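Local coordinates for protein restriction endonuclease THAI (Thermoplasma acidophilum, PDB 3NDH) that binds its target DNA as a dimer and probably cleaves it as a restriction endonuclease, intercalating into the duplex without flipping bases out, at residues Arg36-Ser48 with Met56-Ser68. Numbering follows the deposited sequence. Where two conformers were deposited one is given.
Sequences RLPYMFQLAELES and MEVGSLRERIISS. With nucleotides of chain C; nucleotides of chain D.
Two antiparallel helices, 27-46 and 58-74, pack as a helical hairpin against the central mixed sheet of this PD-(D/E)XK-clan endonuclease, their side chains interlocking knobs-into-holes. Strand 135-141 backs Leu37, Phe41 and Arg62. Ala44 is the knob of one helix, among Val58, Leu61, Arg62 and Ile65; its CB meets Leu61 CG at 4.0 Å. Ile65 answers among Leu37, Met40, Phe41 and Ala44, its CD1 3.5 Å from Met40 O. Phe41 lies flat under the aliphatic part of Arg62, whose CG sits 3.7 Å from the ring centroid, 9° off the normal, a CH-pi contact; Leu37 CG covers the opposite face and Ile65 CG2 meets the edge. Without the ring, as with an alanine here, the Arg62 methylenes would probably lose their floor and a gap would open beside Leu37 and Ile65 CG2. Arg62 NH1 makes a salt bridge with a DNA phosphate and a hydrogen bond with Thr103. Met56 reaches the bases themselves, its CG 3.1 Å from N3 of DG8 of chain C. With Arg62 extended from CG to NE (chi2 173°, chi3 -176°), its NE donates to a water at 2.9 Å, which in turn donates to Phe41 O.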
loop_
_atom_site.group_PDB
_atom_site.type_symbol
_atom_site.label_atom_id
_atom_site.label_comp_id
_atom_site.label_asym_id
_atom_site.label_seq_id
_atom_site.Cartn_x
_atom_site.Cartn_y
_atom_site.Cartn_z
ATOM N N ARG A 36 -22.311 6.532 8.055
ATOM C CA ARG A 36 -20.931 7.047 8.066
ATOM C C ARG A 36 -19.849 6.218 7.391
ATOM O O ARG A 36 -18.767 6.754 7.150
ATOM C CB ARG A 36 -20.490 7.336 9.513
ATOM C CG ARG A 36 -21.379 8.285 10.287
ATOM C CD ARG A 36 -21.487 9.628 9.647
ATOM N NE ARG A 36 -22.030 10.624 10.558
ATOM C CZ ARG A 36 -22.315 11.872 10.213
ATOM N NH1 ARG A 36 -22.182 12.284 8.962
ATOM N NH2 ARG A 36 -22.772 12.725 11.135
ATOM N N LEU A 37 -20.075 4.933 7.113
ATOM C CA LEU A 37 -19.007 4.181 6.465
ATOM C C LEU A 37 -18.594 4.801 5.127
ATOM O O LEU A 37 -17.406 4.859 4.830
ATOM C CB LEU A 37 -19.309 2.689 6.310
ATOM C CG LEU A 37 -18.098 1.832 5.952
ATOM C CD1 LEU A 37 -17.001 1.850 7.041
ATOM C CD2 LEU A 37 -18.506 0.400 5.640
ATOM N N PRO A 38 -19.543 5.264 4.302
ATOM C CA PRO A 38 -19.091 5.931 3.073
ATOM C C PRO A 38 -18.148 7.118 3.301
ATOM O O PRO A 38 -17.103 7.209 2.646
ATOM C CB PRO A 38 -20.408 6.329 2.396
ATOM C CG PRO A 38 -21.387 5.333 2.906
ATOM C CD PRO A 38 -21.007 5.146 4.348
ATOM N N TYR A 39 -18.492 8.005 4.234
ATOM C CA TYR A 39 -17.639 9.136 4.577
ATOM C C TYR A 39 -16.230 8.697 4.994
ATOM O O TYR A 39 -15.228 9.212 4.489
ATOM C CB TYR A 39 -18.302 10.005 5.657
ATOM C CG TYR A 39 -17.408 11.095 6.219
ATOM C CD1 TYR A 39 -17.062 12.202 5.462
ATOM C CD2 TYR A 39 -16.852 10.969 7.480
ATOM C CE1 TYR A 39 -16.194 13.187 5.986
ATOM C CE2 TYR A 39 -16.019 11.945 8.016
ATOM C CZ TYR A 39 -15.708 13.045 7.279
ATOM O OH TYR A 39 -14.869 14.014 7.810
ATOM N N MET A 40 -16.160 7.728 5.898
ATOM C CA MET A 40 -14.866 7.239 6.378
ATOM C C MET A 40 -14.055 6.639 5.235
ATOM O O MET A 40 -12.853 6.887 5.107
ATOM C CB MET A 40 -15.045 6.197 7.478
ATOM C CG MET A 40 -15.787 6.729 8.673
ATOM S SD MET A 40 -15.194 5.977 10.209
ATOM C CE MET A 40 -16.567 6.459 11.248
ATOM N N PHE A 41 -14.714 5.847 4.395
ATOM C CA PHE A 41 -14.037 5.255 3.238
ATOM C C PHE A 41 -13.642 6.305 2.214
ATOM O O PHE A 41 -12.642 6.125 1.510
ATOM C CB PHE A 41 -14.875 4.138 2.631
ATOM C CG PHE A 41 -14.628 2.777 3.240
ATOM C CD1 PHE A 41 -14.240 2.624 4.565
ATOM C CD2 PHE A 41 -14.780 1.634 2.466
ATOM C CE1 PHE A 41 -14.006 1.355 5.089
ATOM C CE2 PHE A 41 -14.579 0.390 2.996
ATOM C CZ PHE A 41 -14.157 0.250 4.305
ATOM N N GLN A 42 -14.379 7.404 2.142
ATOM C CA GLN A 42 -13.972 8.490 1.271
ATOM C C GLN A 42 -12.695 9.171 1.799
ATOM O O GLN A 42 -11.807 9.536 1.021
ATOM C CB GLN A 42 -15.124 9.480 1.116
ATOM C CG GLN A 42 -14.859 10.491 0.030
ATOM C CD GLN A 42 -16.050 11.341 -0.303
ATOM O OE1 GLN A 42 -17.167 11.068 0.126
ATOM N NE2 GLN A 42 -15.812 12.404 -1.062
ATOM N N LEU A 43 -12.599 9.353 3.112
ATOM C CA LEU A 43 -11.365 9.878 3.724
ATOM C C LEU A 43 -10.216 8.924 3.424
ATOM O O LEU A 43 -9.127 9.351 3.064
ATOM C CB LEU A 43 -11.511 10.057 5.223
ATOM C CG LEU A 43 -12.553 11.057 5.728
ATOM C CD1 LEU A 43 -12.519 11.112 7.241
ATOM C CD2 LEU A 43 -12.347 12.434 5.132
ATOM N N ALA A 44 -10.452 7.620 3.532
ATOM C CA ALA A 44 -9.389 6.659 3.200
ATOM C C ALA A 44 -8.908 6.820 1.774
ATOM O O ALA A 44 -7.703 6.827 1.496
ATOM C CB ALA A 44 -9.863 5.238 3.433
ATOM N N GLU A 45 -9.831 6.946 0.835
ATOM C CA GLU A 45 -9.412 7.085 -0.558
ATOM C C GLU A 45 -8.691 8.410 -0.837
ATOM O O GLU A 45 -7.712 8.440 -1.602
ATOM C CB GLU A 45 -10.572 6.848 -1.531
ATOM C CG GLU A 45 -11.673 7.862 -1.536
ATOM C CD GLU A 45 -12.502 7.824 -2.814
ATOM O OE1 GLU A 45 -13.032 8.899 -3.193
ATOM O OE2 GLU A 45 -12.635 6.748 -3.442
ATOM N N LEU A 46 -9.143 9.486 -0.190
ATOM C CA LEU A 46 -8.491 10.780 -0.339
ATOM C C LEU A 46 -7.052 10.766 0.160
ATOM O O LEU A 46 -6.223 11.560 -0.327
ATOM C CB LEU A 46 -9.288 11.863 0.391
ATOM C CG LEU A 46 -10.571 12.277 -0.330
ATOM C CD1 LEU A 46 -11.429 13.151 0.555
ATOM C CD2 LEU A 46 -10.210 13.031 -1.582
ATOM N N GLU A 47 -6.734 9.866 1.063
ATOM C CA GLU A 47 -5.403 9.712 1.621
ATOM C C GLU A 47 -4.588 8.612 0.934
ATOM O O GLU A 47 -3.446 8.380 1.305
ATOM C CB GLU A 47 -5.538 9.431 3.112
ATOM C CG GLU A 47 -6.178 10.652 3.809
ATOM C CD GLU A 47 -6.491 10.447 5.244
ATOM O OE1 GLU A 47 -5.774 9.665 5.899
ATOM O OE2 GLU A 47 -7.438 11.121 5.722
ATOM N N SER A 48 -5.142 7.971 -0.082
ATOM C CA SER A 48 -4.512 6.819 -0.701
ATOM C C SER A 48 -4.568 6.887 -2.216
ATOM O O SER A 48 -4.689 5.858 -2.866
ATOM C CB SER A 48 -5.222 5.537 -0.292
ATOM O OG SER A 48 -5.349 5.399 1.114
ATOM N N MET A 56 -4.042 0.589 -4.467
ATOM C CA MET A 56 -4.371 -0.665 -3.786
ATOM C C MET A 56 -4.210 -0.552 -2.293
ATOM O O MET A 56 -4.972 -1.183 -1.535
ATOM C CB MET A 56 -3.463 -1.800 -4.296
ATOM C CG MET A 56 -3.794 -2.215 -5.703
ATOM S SD MET A 56 -2.698 -3.463 -6.344
ATOM C CE MET A 56 -3.148 -4.871 -5.362
ATOM N N GLU A 57 -3.274 0.292 -1.853
ATOM C CA GLU A 57 -2.997 0.463 -0.447
ATOM C C GLU A 57 -4.162 1.092 0.313
ATOM O O GLU A 57 -4.168 1.090 1.548
ATOM C CB GLU A 57 -1.689 1.235 -0.232
ATOM C CG GLU A 57 -1.721 2.681 -0.604
ATOM C CD GLU A 57 -1.365 2.992 -2.041
ATOM O OE1 GLU A 57 -1.486 2.129 -2.923
ATOM O OE2 GLU A 57 -0.963 4.165 -2.296
ATOM N N VAL A 58 -5.162 1.615 -0.382
ATOM C CA VAL A 58 -6.397 2.037 0.294
ATOM C C VAL A 58 -6.961 0.930 1.152
ATOM O O VAL A 58 -7.586 1.207 2.170
ATOM C CB VAL A 58 -7.454 2.541 -0.719
ATOM C CG1 VAL A 58 -8.074 1.382 -1.518
ATOM C CG2 VAL A 58 -8.518 3.397 -0.025
ATOM N N GLY A 59 -6.785 -0.318 0.744
ATOM C CA GLY A 59 -7.297 -1.447 1.499
ATOM C C GLY A 59 -6.739 -1.517 2.900
ATOM O O GLY A 59 -7.430 -1.901 3.848
ATOM N N SER A 60 -5.483 -1.129 3.054
ATOM C CA SER A 60 -4.842 -1.196 4.353
ATOM C C SER A 60 -5.444 -0.163 5.301
ATOM O O SER A 60 -5.643 -0.407 6.491
ATOM C CB SER A 60 -3.335 -0.994 4.153
ATOM O OG SER A 60 -2.787 -1.913 3.194
ATOM N N LEU A 61 -5.797 0.999 4.759
ATOM C CA LEU A 61 -6.438 2.022 5.548
ATOM C C LEU A 61 -7.919 1.707 5.853
ATOM O O LEU A 61 -8.400 1.905 6.960
ATOM C CB LEU A 61 -6.253 3.368 4.835
ATOM C CG LEU A 61 -6.588 4.642 5.603
ATOM C CD1 LEU A 61 -5.973 4.669 7.013
ATOM C CD2 LEU A 61 -6.147 5.868 4.801
ATOM N N ARG A 62 -8.656 1.196 4.862
ATOM C CA ARG A 62 -10.030 0.740 5.102
ATOM C C ARG A 62 -10.055 -0.321 6.191
ATOM O O ARG A 62 -10.949 -0.350 7.008
ATOM C CB ARG A 62 -10.575 0.126 3.815
ATOM C CG ARG A 62 -10.851 1.113 2.708
ATOM C CD ARG A 62 -11.206 0.322 1.467
ATOM N NE ARG A 62 -11.404 1.138 0.288
ATOM C CZ ARG A 62 -11.320 0.670 -0.955
ATOM N NH1 ARG A 62 -11.035 -0.594 -1.165
ATOM N NH2 ARG A 62 -11.511 1.485 -1.980
ATOM N N GLU A 63 -9.058 -1.199 6.206
ATOM C CA GLU A 63 -8.968 -2.247 7.230
ATOM C C GLU A 63 -8.879 -1.630 8.617
ATOM O O GLU A 63 -9.558 -2.091 9.538
ATOM C CB GLU A 63 -7.745 -3.110 6.975
ATOM C CG GLU A 63 -7.547 -4.266 7.946
ATOM C CD GLU A 63 -6.097 -4.663 7.945
ATOM O OE1 GLU A 63 -5.536 -5.001 6.858
ATOM O OE2 GLU A 63 -5.482 -4.585 9.037
ATOM N N ARG A 64 -8.082 -0.571 8.769
ATOM C CA ARG A 64 -8.006 0.133 10.051
ATOM C C ARG A 64 -9.368 0.618 10.522
ATOM O O ARG A 64 -9.697 0.546 11.695
ATOM C CB ARG A 64 -7.054 1.329 9.975
ATOM C CG ARG A 64 -5.621 0.966 9.924
ATOM C CD ARG A 64 -4.749 2.146 10.342
ATOM N NE ARG A 64 -3.409 1.951 9.859
ATOM C CZ ARG A 64 -2.707 2.866 9.206
ATOM N NH1 ARG A 64 -3.195 4.086 9.007
ATOM N NH2 ARG A 64 -1.498 2.562 8.792
ATOM N N ILE A 65 -10.150 1.135 9.577
ATOM C CA ILE A 65 -11.480 1.652 9.859
ATOM C C ILE A 65 -12.392 0.527 10.358
ATOM O O ILE A 65 -13.166 0.699 11.317
ATOM C CB ILE A 65 -12.085 2.356 8.625
ATOM C CG1 ILE A 65 -11.325 3.661 8.372
ATOM C CG2 ILE A 65 -13.566 2.639 8.808
ATOM C CD1 ILE A 65 -11.455 4.271 6.965
ATOM N N ILE A 66 -12.319 -0.639 9.721
ATOM C CA ILE A 66 -13.153 -1.761 10.138
ATOM C C ILE A 66 -12.689 -2.309 11.479
ATOM O O ILE A 66 -13.510 -2.587 12.356
ATOM C CB ILE A 66 -13.197 -2.864 9.046
ATOM C CG1 ILE A 66 -13.816 -2.333 7.738
ATOM C CG2 ILE A 66 -13.934 -4.104 9.535
ATOM C CD1 ILE A 66 -15.254 -1.817 7.878
ATOM N N SER A 67 -11.380 -2.456 11.677
ATOM C CA SER A 67 -10.905 -2.881 13.001
ATOM C C SER A 67 -11.338 -1.914 14.107
ATOM O O SER A 67 -11.632 -2.317 15.225
ATOM C CB SER A 67 -9.394 -3.015 13.015
ATOM O OG SER A 67 -8.966 -4.030 12.103
ATOM N N SER A 68 -11.356 -0.630 13.775
ATOM C CA SER A 68 -11.774 0.404 14.708
ATOM C C SER A 68 -13.256 0.327 15.051
ATOM O O SER A 68 -13.660 0.674 16.177
ATOM C CB SER A 68 -11.414 1.781 14.177
ATOM O OG SER A 68 -10.004 1.904 14.063
ATOM P P DC C 7 -4.044 -8.521 3.189
ATOM O OP1 DC C 7 -5.017 -8.477 4.285
ATOM O OP2 DC C 7 -4.072 -9.651 2.218
ATOM O "O5'" DC C 7 -4.148 -7.159 2.374
ATOM C "C5'" DC C 7 -4.490 -5.944 3.023
ATOM C "C4'" DC C 7 -4.473 -4.817 2.020
ATOM O "O4'" DC C 7 -3.163 -4.749 1.426
ATOM C "C3'" DC C 7 -5.405 -4.999 0.825
ATOM O "O3'" DC C 7 -6.747 -4.587 1.186
ATOM C "C2'" DC C 7 -4.760 -4.083 -0.208
ATOM C "C1'" DC C 7 -3.271 -4.041 0.197
ATOM N N1 DC C 7 -2.336 -4.648 -0.770
ATOM C C2 DC C 7 -1.645 -3.808 -1.647
ATOM O O2 DC C 7 -1.745 -2.579 -1.504
ATOM N N3 DC C 7 -0.873 -4.346 -2.618
ATOM C C4 DC C 7 -0.758 -5.673 -2.718
ATOM N N4 DC C 7 -0.036 -6.160 -3.731
ATOM C C5 DC C 7 -1.391 -6.555 -1.792
ATOM C C6 DC C 7 -2.163 -6.006 -0.837
ATOM P P DG C 8 -8.035 -5.215 0.430
ATOM O OP1 DG C 8 -9.218 -4.960 1.288
ATOM O OP2 DG C 8 -7.705 -6.607 0.023
ATOM O "O5'" DG C 8 -8.190 -4.334 -0.892
ATOM C "C5'" DG C 8 -7.633 -4.749 -2.146
ATOM C "C4'" DG C 8 -7.835 -3.665 -3.182
ATOM O "O4'" DG C 8 -6.941 -3.855 -4.306
ATOM C "C3'" DG C 8 -9.238 -3.546 -3.779
ATOM O "O3'" DG C 8 -9.485 -2.145 -3.998
ATOM C "C2'" DG C 8 -9.096 -4.314 -5.085
ATOM C "C1'" DG C 8 -7.701 -3.891 -5.510
ATOM N N9 DG C 8 -7.020 -4.782 -6.438
ATOM C C8 DG C 8 -7.063 -6.158 -6.470
ATOM N N7 DG C 8 -6.318 -6.670 -7.410
ATOM C C5 DG C 8 -5.754 -5.567 -8.042
ATOM C C6 DG C 8 -4.849 -5.490 -9.139
ATOM O O6 DG C 8 -4.366 -6.412 -9.810
ATOM N N1 DG C 8 -4.523 -4.170 -9.437
ATOM C C2 DG C 8 -5.006 -3.068 -8.772
ATOM N N2 DG C 8 -4.566 -1.875 -9.198
ATOM N N3 DG C 8 -5.859 -3.128 -7.766
ATOM C C4 DG C 8 -6.181 -4.399 -7.453
ATOM P P DG D 6 4.591 -0.423 -12.099
ATOM O OP1 DG D 6 5.821 0.205 -12.607
ATOM O OP2 DG D 6 4.590 -1.865 -11.781
ATOM O "O5'" DG D 6 4.081 0.360 -10.811
ATOM C "C5'" DG D 6 3.567 1.686 -10.923
ATOM C "C4'" DG D 6 2.926 2.108 -9.620
ATOM O "O4'" DG D 6 1.821 1.236 -9.318
ATOM C "C3'" DG D 6 3.837 2.006 -8.400
ATOM O "O3'" DG D 6 4.575 3.219 -8.260
ATOM C "C2'" DG D 6 2.849 1.843 -7.261
ATOM C "C1'" DG D 6 1.714 1.053 -7.906
ATOM N N9 DG D 6 1.690 -0.385 -7.650
ATOM C C8 DG D 6 2.092 -1.369 -8.512
ATOM N N7 DG D 6 1.864 -2.569 -8.057
ATOM C C5 DG D 6 1.291 -2.361 -6.814
ATOM C C6 DG D 6 0.801 -3.289 -5.873
ATOM O O6 DG D 6 0.736 -4.517 -5.972
ATOM N N1 DG D 6 0.324 -2.661 -4.727
ATOM C C2 DG D 6 0.304 -1.308 -4.520
ATOM N N2 DG D 6 -0.188 -0.909 -3.339
ATOM N N3 DG D 6 0.732 -0.421 -5.410
ATOM C C4 DG D 6 1.206 -1.016 -6.527
HETATM O O HOH W 1 -12.573 3.750 0.077
HETATM O O HOH W 2 -12.369 4.277 -2.728
#